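Local structure of DNA protection during starvation protein (Brevibacillus brevis, 1N1Q) at residues N14-V17 with A18-V21; I72-L75 with A76-L79; E86-G89 with G90-A93. The protein probably protects DNA during starvation by oxidising ferrous iron with hydrogen peroxide and storing the ferric mineral inside a hollow twelve-subunit shell. One frame throughout, in Å; residues are numbered along the deposited sequence.

Interaction 1 (N14-V17 with A18-V21)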
loop_
_atom_site.group_PDB
_atom_site.type_symbol
_atom_site.label_atom_id
_atom_site.label_comp_id
_atom_site.label_asym_id
_atom_site.label_seq_id
_atom_site.Cartn_x
_atom_site.Cartn_y
_atom_site.Cartn_z
ATOM N N ASN A 14 4.837 -11.382 -29.812
ATOM C CA ASN A 14 4.923 -9.941 -29.576
ATOM C C ASN A 14 3.916 -9.150 -30.399
ATOM O O ASN A 14 3.516 -8.052 -30.019
ATOM C CB ASN A 14 6.345 -9.427 -29.847
ATOM C CG ASN A 14 7.244 -9.541 -28.624
ATOM O OD1 ASN A 14 6.785 -9.359 -27.499
ATOM N ND2 ASN A 14 8.530 -9.815 -28.837
ATOM N N ARG A 15 3.507 -9.713 -31.529
ATOM C CA ARG A 15 2.524 -9.070 -32.391
ATOM C C ARG A 15 1.215 -8.984 -31.608
ATOM O O ARG A 15 0.492 -7.994 -31.683
ATOM C CB ARG A 15 2.320 -9.907 -33.646
ATOM C CG ARG A 15 2.005 -9.108 -34.892
ATOM C CD ARG A 15 0.536 -8.758 -35.007
ATOM N NE ARG A 15 0.149 -8.685 -36.414
ATOM C CZ ARG A 15 0.231 -9.714 -37.254
ATOM N NH1 ARG A 15 0.681 -10.891 -36.827
ATOM N NH2 ARG A 15 -0.120 -9.568 -38.526
ATOM N N GLN A 16 0.917 -10.035 -30.851
ATOM C CA GLN A 16 -0.300 -10.063 -30.058
ATOM C C GLN A 16 -0.148 -9.232 -28.790
ATOM O O GLN A 16 -1.121 -8.698 -28.264
ATOM C CB GLN A 16 -0.683 -11.506 -29.730
ATOM C CG GLN A 16 -0.991 -12.332 -30.969
ATOM C CD GLN A 16 -1.887 -11.593 -31.954
ATOM O OE1 GLN A 16 -2.923 -11.042 -31.574
ATOM N NE2 GLN A 16 -1.491 -11.574 -33.224
ATOM N N VAL A 17 1.080 -9.133 -28.294
ATOM C CA VAL A 17 1.344 -8.312 -27.120
ATOM C C VAL A 17 1.000 -6.890 -27.546
ATOM O O VAL A 17 0.316 -6.168 -26.829
ATOM C CB VAL A 17 2.839 -8.358 -26.697
ATOM C CG1 VAL A 17 3.131 -7.237 -25.700
ATOM C CG2 VAL A 17 3.167 -9.707 -26.058
ATOM N N ALA A 18 1.458 -6.510 -28.739
ATOM C CA ALA A 18 1.203 -5.174 -29.261
ATOM C C ALA A 18 -0.295 -4.952 -29.464
ATOM O O ALA A 18 -0.825 -3.893 -29.117
ATOM C CB ALA A 18 1.949 -4.975 -30.580
ATOM N N ASN A 19 -0.974 -5.956 -30.022
ATOM C CA ASN A 19 -2.410 -5.853 -30.266
ATOM C C ASN A 19 -3.189 -5.638 -28.980
ATOM O O ASN A 19 -4.065 -4.776 -28.918
ATOM C CB ASN A 19 -2.942 -7.106 -30.968
ATOM C CG ASN A 19 -2.693 -7.088 -32.460
ATOM O OD1 ASN A 19 -2.563 -6.024 -33.056
ATOM N ND2 ASN A 19 -2.652 -8.265 -33.076
ATOM N N TRP A 20 -2.875 -6.424 -27.954
ATOM C CA TRP A 20 -3.575 -6.305 -26.686
ATOM C C TRP A 20 -3.227 -5.053 -25.901
ATOM O O TRP A 20 -4.035 -4.582 -25.094
ATOM C CB TRP A 20 -3.366 -7.569 -25.846
ATOM C CG TRP A 20 -4.214 -8.692 -26.352
ATOM C CD1 TRP A 20 -3.804 -9.781 -27.070
ATOM C CD2 TRP A 20 -5.640 -8.778 -26.271
ATOM N NE1 TRP A 20 -4.891 -10.537 -27.449
ATOM C CE2 TRP A 20 -6.030 -9.943 -26.973
ATOM C CE3 TRP A 20 -6.629 -7.979 -25.679
ATOM C CZ2 TRP A 20 -7.367 -10.329 -27.099
ATOM C CZ3 TRP A 20 -7.960 -8.361 -25.803
ATOM C CH2 TRP A 20 -8.316 -9.526 -26.509
ATOM N N VAL A 21 -2.036 -4.512 -26.126
ATOM C CA VAL A 21 -1.653 -3.273 -25.451
ATOM C C VAL A 21 -2.521 -2.176 -26.066
ATOM O O VAL A 21 -3.011 -1.293 -25.373
ATOM C CB VAL A 21 -0.156 -2.941 -25.663
ATOM C CG1 VAL A 21 0.193 -1.597 -25.010
ATOM C CG2 VAL A 21 0.690 -4.030 -25.070
HETATM O O HOH W 1 -4.522 -12.363 -29.785
#
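Q16 OE1 is gripped from two sources: N19 ND2 donates to it at 3.2 Å, and a bound water donates to it at 2.7 Å. The pair illustrates how an i, i+3 hydrogen bond between side-chain amides can form along a helix, here helix 4-33 of the ferritin-like four-helix bundle. The bond is almost straight at its hydrogen (174°) and lies in the amide plane of N19, yet the donor stands above the carbonyl plane of Q16, 45° out of it, and so misses the lone-pair directions. Q16 can meet N19 because its CG starts beside the backbone N and the chain then bends at chi2 (-45°), bringing OE1 beside the amide of N19. The water also accepts from W20 NE1 at 3.0 Å, linking the amide to the indole. These buried polar ends are satisfied further by neighbours. Q16 NE2 donates to E110 OE1 on helix 93-120, while N19 OD1 takes the backbone N-H groups of both S83 and I84, fixing the loop beyond helix 75-81; N14 accepts from I72 N through OD1 and donates to S70 O through ND2.

Toward the bundle, W20 packs on A53 and I57 of helix 39-66 and meets the ring of H56, while V17 rests on L60. The V17 side chain is about 9 Å from those of D58 and E62, residues that bind iron. R15 runs alongside N19, its CD 3.8 Å from N19 ND2. At the edge of the indole, near its plane, the backbone carbonyl of Q16 does double service: W20 N donates to Q16 O at 2.9 Å, and W20 CD1 approaches the same Q16 O to 3.1 Å.

Interaction 2 (I72-L75 with A76-L79)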
loop_
_atom_site.group_PDB
_atom_site.type_symbol
_atom_site.label_atom_id
_atom_site.label_comp_id
_atom_site.label_asym_id
_atom_site.label_seq_id
_atom_site.Cartn_x
_atom_site.Cartn_y
_atom_site.Cartn_z
ATOM N N ILE A 72 7.447 -6.900 -26.300
ATOM C CA ILE A 72 7.253 -5.524 -26.697
ATOM C C ILE A 72 6.730 -4.857 -25.438
ATOM O O ILE A 72 5.758 -5.317 -24.821
ATOM C CB ILE A 72 6.311 -5.459 -27.903
ATOM C CG1 ILE A 72 7.195 -5.666 -29.153
ATOM C CG2 ILE A 72 5.476 -4.150 -27.915
ATOM C CD1 ILE A 72 6.431 -5.929 -30.431
ATOM N N ALA A 73 7.412 -3.786 -25.040
ATOM C CA ALA A 73 7.059 -3.107 -23.810
ATOM C C ALA A 73 7.142 -1.586 -23.818
ATOM O O ALA A 73 7.673 -0.980 -22.891
ATOM C CB ALA A 73 7.909 -3.672 -22.667
ATOM N N THR A 74 6.621 -0.981 -24.877
ATOM C CA THR A 74 6.560 0.469 -25.013
ATOM C C THR A 74 5.334 0.707 -25.869
ATOM O O THR A 74 4.915 -0.188 -26.612
ATOM C CB THR A 74 7.787 1.075 -25.740
ATOM O OG1 THR A 74 7.842 0.580 -27.082
ATOM C CG2 THR A 74 9.080 0.743 -24.995
ATOM N N LEU A 75 4.741 1.890 -25.755
ATOM C CA LEU A 75 3.566 2.207 -26.549
ATOM C C LEU A 75 3.980 2.410 -27.995
ATOM O O LEU A 75 3.241 2.059 -28.916
ATOM C CB LEU A 75 2.883 3.474 -26.026
ATOM C CG LEU A 75 2.452 3.495 -24.559
ATOM C CD1 LEU A 75 1.504 4.670 -24.348
ATOM C CD2 LEU A 75 1.761 2.188 -24.187
ATOM N N ALA A 76 5.164 2.981 -28.187
ATOM C CA ALA A 76 5.679 3.237 -29.528
ATOM C C ALA A 76 5.799 1.938 -30.314
ATOM O O ALA A 76 5.327 1.844 -31.450
ATOM C CB ALA A 76 7.041 3.937 -29.438
ATOM N N ALA A 77 6.416 0.930 -29.706
ATOM C CA ALA A 77 6.592 -0.364 -30.370
ATOM C C ALA A 77 5.256 -1.087 -30.548
ATOM O O ALA A 77 5.055 -1.812 -31.521
ATOM C CB ALA A 77 7.564 -1.243 -29.570
ATOM N N SER A 78 4.339 -0.889 -29.607
ATOM C CA SER A 78 3.028 -1.533 -29.694
ATOM C C SER A 78 2.256 -0.989 -30.886
ATOM O O SER A 78 1.661 -1.751 -31.654
ATOM C CB SER A 78 2.226 -1.299 -28.415
ATOM O OG SER A 78 2.798 -2.005 -27.332
ATOM N N LEU A 79 2.260 0.332 -31.021
ATOM C CA LEU A 79 1.592 1.003 -32.130
ATOM C C LEU A 79 2.196 0.567 -33.451
ATOM O O LEU A 79 1.491 0.368 -34.437
ATOM C CB LEU A 79 1.748 2.521 -32.004
ATOM C CG LEU A 79 0.744 3.225 -31.101
ATOM C CD1 LEU A 79 1.120 4.687 -30.933
ATOM C CD2 LEU A 79 -0.642 3.085 -31.724
#
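T74 O receives two hydrogen bonds from S78, from S78 OG at 2.9 Å and from S78 N at 3.1 Å, and the two donors reach it from opposite faces of its carbonyl plane. S78 OG can double back because chi1 (-69°) sets it beside its own backbone N, facing the preceding turn. Close by, I72 CG2 lies 3.5 Å from S78 OG and 3.9 Å from A77 CB, so a methyl group packs against the hydroxyl and A77. Along the same turn, T74 OG1 accepts from A77 N at 3.0 Å.

This is a textbook N-cap, with T74 opening helix 75-81, the short helix that Dps proteins carry in the long connection between helices 39-66 and 93-120. The threonine hydroxyl occupies the crowded position between its backbone N and carbonyl carbon (chi1 63°), which aims it at the first turn. With a valine here, A77 N would probably be left without its capping acceptor and the start of the helix would be likely to fray. Two other N-H groups of this first turn, those of L75 and A76, are bonded to the carboxylate of E86 of the second subunit.

The outer side is much looser: A76 is exposed to solvent, and its CB comes no nearer to T74 OG1 than 4.2 Å.

Interaction 3 (E86-G89 with G90-A93); sequences EATG and GESA
Over one face of the E91 carboxylate stands the hydroxyl of T88, with T88 OG1 3.1 Å almost directly above E91 CD. The backbone donors of the turn approach from that same side but nearer the edge: T88 N gives its hydrogen to E91 OE2 at 2.8 Å, and G89 N gives its own to E91 OE1 at 3.0 Å. Both meet their oxygen on the syn side, 33° and 32° out of the carboxylate plane respectively, so that two consecutive N-H groups share the two oxygens of one acid. Toward the other face leans the methyl of A87, its CB 3.4 Å from E91 OE2.

The general lesson is that an acidic side chain can fold back to hold the turn that precedes it. E91 does this through a bend at chi2 (91°), which returns the carboxylate to the backbone of T88 and G89. Two N-H donors would probably stabilise the negative charge and favour the ionised form. Within the turn, G90 N donates to T88 OG1 at 3.2 Å, the i to i+2 bond of an ST turn. G89 takes a positive phi, at which a beta carbon would be jammed against the carbonyl oxygen of T88.

T88, G89 and G90 are exposed, whereas A87 and E91 rest against F30 of helix 4-33. After the turn, S92 is the N-cap of helix 93-120: S92 N donates to E95 OE1 and the S92 hydroxyl caps a backbone N just beyond, a pattern consistent with a capping box. Together these residues make up an ST turn, held by E91, followed by an N-capped helix.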
loop_
_atom_site.group_PDB
_atom_site.type_symbol
_atom_site.label_atom_id
_atom_site.label_comp_id
_atom_site.label_asym_id
_atom_site.label_seq_id
_atom_site.Cartn_x
_atom_site.Cartn_y
_atom_site.Cartn_z
ATOM N N GLU A 86 -6.606 2.152 -33.494
ATOM C CA GLU A 86 -7.118 2.811 -32.296
ATOM C C GLU A 86 -8.502 3.369 -32.587
ATOM O O GLU A 86 -8.883 3.521 -33.748
ATOM C CB GLU A 86 -6.154 3.922 -31.865
ATOM C CG GLU A 86 -4.735 3.402 -31.653
ATOM C CD GLU A 86 -3.977 4.169 -30.593
ATOM O OE1 GLU A 86 -3.336 5.187 -30.923
ATOM O OE2 GLU A 86 -4.037 3.750 -29.419
ATOM N N ALA A 87 -9.263 3.649 -31.536
ATOM C CA ALA A 87 -10.606 4.181 -31.705
ATOM C C ALA A 87 -10.552 5.541 -32.394
ATOM O O ALA A 87 -9.539 6.233 -32.346
ATOM C CB ALA A 87 -11.289 4.310 -30.345
ATOM N N THR A 88 -11.653 5.920 -33.036
ATOM C CA THR A 88 -11.733 7.210 -33.716
ATOM C C THR A 88 -12.134 8.304 -32.739
ATOM O O THR A 88 -11.749 9.459 -32.897
ATOM C CB THR A 88 -12.771 7.196 -34.857
ATOM O OG1 THR A 88 -14.081 7.017 -34.307
ATOM C CG2 THR A 88 -12.478 6.078 -35.831
ATOM N N GLY A 89 -12.905 7.929 -31.727
ATOM C CA GLY A 89 -13.349 8.892 -30.736
ATOM C C GLY A 89 -14.811 9.253 -30.938
ATOM O O GLY A 89 -15.457 9.776 -30.029
ATOM N N GLY A 90 -15.341 8.953 -32.121
ATOM C CA GLY A 90 -16.732 9.258 -32.403
ATOM C C GLY A 90 -17.639 8.054 -32.635
ATOM O O GLY A 90 -18.730 8.208 -33.188
ATOM N N GLU A 91 -17.217 6.862 -32.216
ATOM C CA GLU A 91 -18.051 5.678 -32.414
ATOM C C GLU A 91 -19.335 5.715 -31.594
ATOM O O GLU A 91 -19.341 6.132 -30.445
ATOM C CB GLU A 91 -17.297 4.399 -32.040
ATOM C CG GLU A 91 -16.087 4.092 -32.903
ATOM C CD GLU A 91 -14.818 4.681 -32.347
ATOM O OE1 GLU A 91 -14.895 5.677 -31.603
ATOM O OE2 GLU A 91 -13.736 4.149 -32.657
ATOM N N SER A 92 -20.425 5.268 -32.203
ATOM C CA SER A 92 -21.704 5.185 -31.511
ATOM C C SER A 92 -21.605 3.880 -30.723
ATOM O O SER A 92 -20.695 3.094 -30.947
ATOM C CB SER A 92 -22.857 5.091 -32.513
ATOM O OG SER A 92 -22.811 3.861 -33.209
ATOM N N ALA A 93 -22.543 3.641 -29.815
ATOM C CA ALA A 93 -22.520 2.415 -29.018
ATOM C C ALA A 93 -22.474 1.174 -29.909
ATOM O O ALA A 93 -21.666 0.264 -29.688
ATOM C CB ALA A 93 -23.741 2.355 -28.110
HETATM O O HOH W 2 -17.487 8.077 -28.959
#

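Overall arrangement
From the N terminus the three contacts follow one another without nesting or crossing, each made within one unbroken run of chain. Interaction 1 lies midway along helix 4-33. Interaction 2 begins helix 75-81 and sits against interaction 1, where V17 CG1 packs on I72 O, A18 CB on S78 O and V21 CG1 on S78 OG; the connection between helices 39-66 and 93-120 is held there against helix 4-33. Interaction 3 shapes the last turn before helix 93-120, with its centre about 20 Å from that of interaction 1. It touches interaction 2 where L79 CD2 meets E86 OE1, and both also reach the second subunit.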